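PDB 5YX6: probable fatty acyl-CoA transferase Rv3272 from Mycobacterium tuberculosis, which binds fatty acyl-CoAs of varying chain length, palmitoyl-CoA most tightly, and probably acts as a family III CoA transferase in fatty acid metabolism. Local coordinates for residues 39-44 and 74-79; 7-12 and 32-37. One frame throughout, in Å; residues are numbered along the deposited sequence.

Contact 1: 39-44 and 74-79; sequences IKVEAP and KSVTVD
At one border of the parallel six-stranded sheet of the large Rossmann-fold domain, strand 74-77, outermost within this chain, pairs with strand 37-42, and Ser75 reaches across to Glu42. The strands follow the usual parallel pattern, in which one partner supplies both the N-H and the C=O of every second residue: Lys40 N bonds to Lys74 O at 2.7 Å and Lys40 O accepts from Val76 N, after which Glu42 N takes Val76 O and Glu42 O receives Val78 N. The last three are nearly straight, 167° to 174°, and the final one carries the pairing beyond the end of strand 74-77.

The face bearing Lys40, Glu42, Ser75 and Thr77 is polar. Ser75 OG donates to Glu42 OE1 at 2.6 Å, meeting the carboxylate from above its plane; OG, opposite the backbone N (chi1 179°), also hydrogen-bonds to Gly384 N. The same Glu42 OE1 forms a salt bridge with Arg50, while OE2 takes Glu47 N, so the buried carboxylate is gripped at both oxygens.

The reverse face is largely apolar, with the Lys74 chain leading away to Glu37. Val76 sits between Ile39 and Val41 of the neighbouring strand: CG1 lies 3.9 Å from Ile39 CG2, and CG2 lies 4.0 Å from Val41 CG2. Helix 83-94 packs here through Met89 on Val41, and Phe390 of helix 387-390 touches Ile39 and Val76. Past the strands, the Pro44 ring packs against the continuing chain, its CD 3.2 Å from Val78 O and its CG 3.7 Å from Asp79 CB.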
# COMPACT_ATOMS: atom_id res chain seq x y z
N ILE A 39 16.32 -8.32 15.05
CA ILE A 39 17.52 -9.10 14.75
C ILE A 39 17.35 -9.84 13.44
O ILE A 39 16.52 -10.74 13.34
CB ILE A 39 17.83 -10.12 15.87
CG1 ILE A 39 17.97 -9.42 17.21
CG2 ILE A 39 19.09 -10.92 15.53
CD1 ILE A 39 18.17 -10.38 18.36
N LYS A 40 18.12 -9.43 12.43
CA LYS A 40 18.14 -10.12 11.14
C LYS A 40 18.83 -11.47 11.30
O LYS A 40 19.84 -11.57 11.98
CB LYS A 40 18.88 -9.30 10.08
CG LYS A 40 18.11 -8.16 9.48
CD LYS A 40 18.89 -7.56 8.31
CE LYS A 40 18.73 -8.38 7.03
NZ LYS A 40 17.32 -8.38 6.52
N VAL A 41 18.27 -12.49 10.66
CA VAL A 41 18.92 -13.78 10.56
C VAL A 41 19.32 -14.01 9.10
O VAL A 41 18.46 -14.17 8.24
CB VAL A 41 17.99 -14.91 11.05
CG1 VAL A 41 18.65 -16.28 10.85
CG2 VAL A 41 17.60 -14.69 12.52
N GLU A 42 20.62 -13.99 8.82
CA GLU A 42 21.09 -14.09 7.43
C GLU A 42 21.88 -15.37 7.19
O GLU A 42 22.42 -15.98 8.12
CB GLU A 42 21.94 -12.87 7.07
CG GLU A 42 21.33 -11.54 7.51
CD GLU A 42 22.17 -10.33 7.12
OE1 GLU A 42 22.43 -9.48 8.00
OE2 GLU A 42 22.54 -10.20 5.93
N ALA A 43 21.93 -15.77 5.92
CA ALA A 43 22.77 -16.88 5.50
C ALA A 43 24.23 -16.50 5.70
O ALA A 43 24.54 -15.30 5.73
CB ALA A 43 22.50 -17.24 4.04
N PRO A 44 25.12 -17.49 5.90
CA PRO A 44 26.55 -17.22 6.08
C PRO A 44 27.06 -16.30 4.98
O PRO A 44 26.80 -16.55 3.81
CB PRO A 44 27.18 -18.60 5.99
CG PRO A 44 26.14 -19.51 6.52
CD PRO A 44 24.83 -18.93 6.03
N LYS A 74 20.00 -5.41 13.93
CA LYS A 74 21.15 -6.23 14.27
C LYS A 74 21.21 -7.45 13.37
O LYS A 74 20.23 -7.79 12.71
CB LYS A 74 21.10 -6.60 15.75
CG LYS A 74 21.00 -5.34 16.58
CD LYS A 74 21.20 -5.55 18.05
CE LYS A 74 21.17 -4.19 18.76
NZ LYS A 74 21.27 -4.30 20.24
N SER A 75 22.36 -8.11 13.34
CA SER A 75 22.55 -9.24 12.44
C SER A 75 23.25 -10.42 13.09
O SER A 75 24.25 -10.27 13.80
CB SER A 75 23.34 -8.80 11.19
OG SER A 75 23.56 -9.88 10.30
N VAL A 76 22.69 -11.61 12.84
CA VAL A 76 23.38 -12.84 13.16
C VAL A 76 23.50 -13.60 11.85
O VAL A 76 22.62 -13.54 10.99
CB VAL A 76 22.67 -13.69 14.26
CG1 VAL A 76 22.51 -12.88 15.54
CG2 VAL A 76 21.33 -14.23 13.77
N THR A 77 24.63 -14.28 11.69
CA THR A 77 24.88 -15.09 10.53
C THR A 77 24.85 -16.55 10.94
O THR A 77 25.51 -16.97 11.90
CB THR A 77 26.22 -14.70 9.87
OG1 THR A 77 25.96 -14.03 8.63
CG2 THR A 77 27.10 -15.92 9.63
N VAL A 78 24.04 -17.31 10.23
CA VAL A 78 23.83 -18.70 10.59
C VAL A 78 23.46 -19.55 9.37
O VAL A 78 22.80 -19.06 8.46
CB VAL A 78 22.74 -18.76 11.68
CG1 VAL A 78 21.52 -19.54 11.21
CG2 VAL A 78 23.29 -19.29 12.99
N ASP A 79 23.88 -20.81 9.38
CA ASP A 79 23.47 -21.77 8.35
C ASP A 79 22.36 -22.65 8.90
O ASP A 79 22.61 -23.56 9.68
CB ASP A 79 24.65 -22.64 7.90
CG ASP A 79 24.24 -23.71 6.87
OD1 ASP A 79 23.09 -23.67 6.36
OD2 ASP A 79 25.07 -24.59 6.56

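Contact 2: 7-12 and 32-37; sequences AKPLDG and VDLGAE
Leu10 lays its side chain over the backbone and CB of Leu34 where helix 23-33 has just ended, with CD1 3.9 Å from Leu34 CB. Leu10 CB also sits 4.0 Å from Ala36 CB. The helix closes in a Schellman motif with Gly35, at positive phi, as its C-prime residue, and that turn presents Leu34 O to the incoming loop. Leu10 N binds this carbonyl at 2.9 Å, and Lys8 CB rests 3.3 Å from the same oxygen. The aliphatic chain of Lys8, extended beyond CG, passes over Gly35 CA, and its NZ donates to Asp33 O at 3.0 Å from above the carbonyl plane. Within the loop, a type I turn from Lys8 to Asp11 is closed by Asp11 N to Lys8 O and reinforced by Lys8 N to Asp11 OD2 at 3.0 Å. Phe372 packs against Lys8, Pro9 and Leu34, while in the second subunit Arg195 bonds to Pro9 O and Asp11 O, and Ala188 touches Pro9 and Leu34, so this junction also belongs to the dimer interface. An ammonium group and an amide N-H both meet carbonyls at the helix's C-terminal end, which carries the negative pole of the helix dipole, so the lysine charge is probably favoured there.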
# COMPACT_ATOMS: atom_id res chain seq x y z
N ALA A 7 10.34 7.81 25.08
CA ALA A 7 9.85 6.45 24.90
C ALA A 7 9.26 6.20 23.51
O ALA A 7 8.62 7.08 22.93
CB ALA A 7 8.81 6.13 25.96
N LYS A 8 9.47 5.00 22.99
CA LYS A 8 8.89 4.60 21.72
C LYS A 8 7.95 3.43 21.97
O LYS A 8 8.17 2.66 22.90
CB LYS A 8 9.97 4.22 20.70
CG LYS A 8 10.80 5.37 20.21
CD LYS A 8 11.59 4.93 19.01
CE LYS A 8 12.26 6.10 18.32
NZ LYS A 8 12.83 5.67 17.01
N PRO A 9 6.91 3.28 21.13
CA PRO A 9 5.86 2.29 21.39
C PRO A 9 6.36 0.87 21.67
O PRO A 9 5.76 0.20 22.51
CB PRO A 9 5.04 2.31 20.09
CG PRO A 9 5.21 3.71 19.59
CD PRO A 9 6.61 4.11 19.95
N LEU A 10 7.44 0.44 21.02
CA LEU A 10 7.90 -0.94 21.08
C LEU A 10 9.20 -1.18 21.85
O LEU A 10 9.85 -2.21 21.67
CB LEU A 10 8.07 -1.50 19.66
CG LEU A 10 6.83 -1.43 18.77
CD1 LEU A 10 7.05 -2.16 17.46
CD2 LEU A 10 5.65 -2.03 19.52
N ASP A 11 9.61 -0.22 22.68
CA ASP A 11 10.76 -0.41 23.58
C ASP A 11 10.64 -1.72 24.35
O ASP A 11 9.58 -2.04 24.90
CB ASP A 11 10.91 0.74 24.58
CG ASP A 11 11.34 2.04 23.92
OD1 ASP A 11 11.90 1.98 22.80
OD2 ASP A 11 11.15 3.11 24.55
N GLY A 12 11.72 -2.50 24.35
CA GLY A 12 11.74 -3.73 25.10
C GLY A 12 11.33 -4.96 24.31
O GLY A 12 11.58 -6.08 24.75
N VAL A 32 11.50 -1.24 13.75
CA VAL A 32 12.70 -0.56 14.23
C VAL A 32 12.41 0.90 14.52
O VAL A 32 12.80 1.42 15.56
CB VAL A 32 13.86 -0.66 13.22
CG1 VAL A 32 15.00 0.27 13.61
CG2 VAL A 32 14.36 -2.08 13.15
N ASP A 33 11.73 1.57 13.60
CA ASP A 33 11.39 2.98 13.76
C ASP A 33 10.52 3.20 15.00
O ASP A 33 10.57 4.25 15.64
CB ASP A 33 10.65 3.50 12.52
CG ASP A 33 11.52 3.46 11.25
OD1 ASP A 33 12.77 3.36 11.35
OD2 ASP A 33 10.94 3.55 10.13
N LEU A 34 9.73 2.19 15.35
CA LEU A 34 8.86 2.26 16.51
C LEU A 34 9.55 1.75 17.79
O LEU A 34 8.92 1.66 18.84
CB LEU A 34 7.58 1.47 16.23
CG LEU A 34 6.76 2.03 15.06
CD1 LEU A 34 5.59 1.13 14.71
CD2 LEU A 34 6.29 3.46 15.34
N GLY A 35 10.84 1.45 17.69
CA GLY A 35 11.64 1.18 18.87
C GLY A 35 12.00 -0.27 19.20
O GLY A 35 12.67 -0.54 20.19
N ALA A 36 11.56 -1.20 18.36
CA ALA A 36 11.83 -2.61 18.63
C ALA A 36 13.29 -2.96 18.35
O ALA A 36 13.94 -2.33 17.52
CB ALA A 36 10.92 -3.50 17.79
N GLU A 37 13.81 -3.94 19.07
CA GLU A 37 15.09 -4.53 18.74
C GLU A 37 14.85 -5.62 17.71
O GLU A 37 14.29 -6.66 18.03
CB GLU A 37 15.79 -5.10 19.97
CG GLU A 37 17.06 -5.90 19.67
CD GLU A 37 17.74 -6.46 20.92
OE1 GLU A 37 17.06 -7.17 21.70
OE2 GLU A 37 18.95 -6.21 21.12

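Contacts 1 and 2 follow in series along the chain, and strand 37-42 runs between them: contact 2 joins the loop before strand 14-17 to the end of helix 23-33, where this strand starts, and contact 1 pairs its later part with strand 74-77. Their centres are about 21 Å apart, yet they touch through a salt bridge from Lys74 NZ to Glu37 OE2. Strands 14-17 and 37-42 are neighbours in the sheet, so the stretch through helix 23-33 is a beta-alpha-beta crossover. The two contacts thus bracket this unit: contact 2 lies at the dimer interface, contact 1 at the sheet border, where the second subunit does not touch its segments.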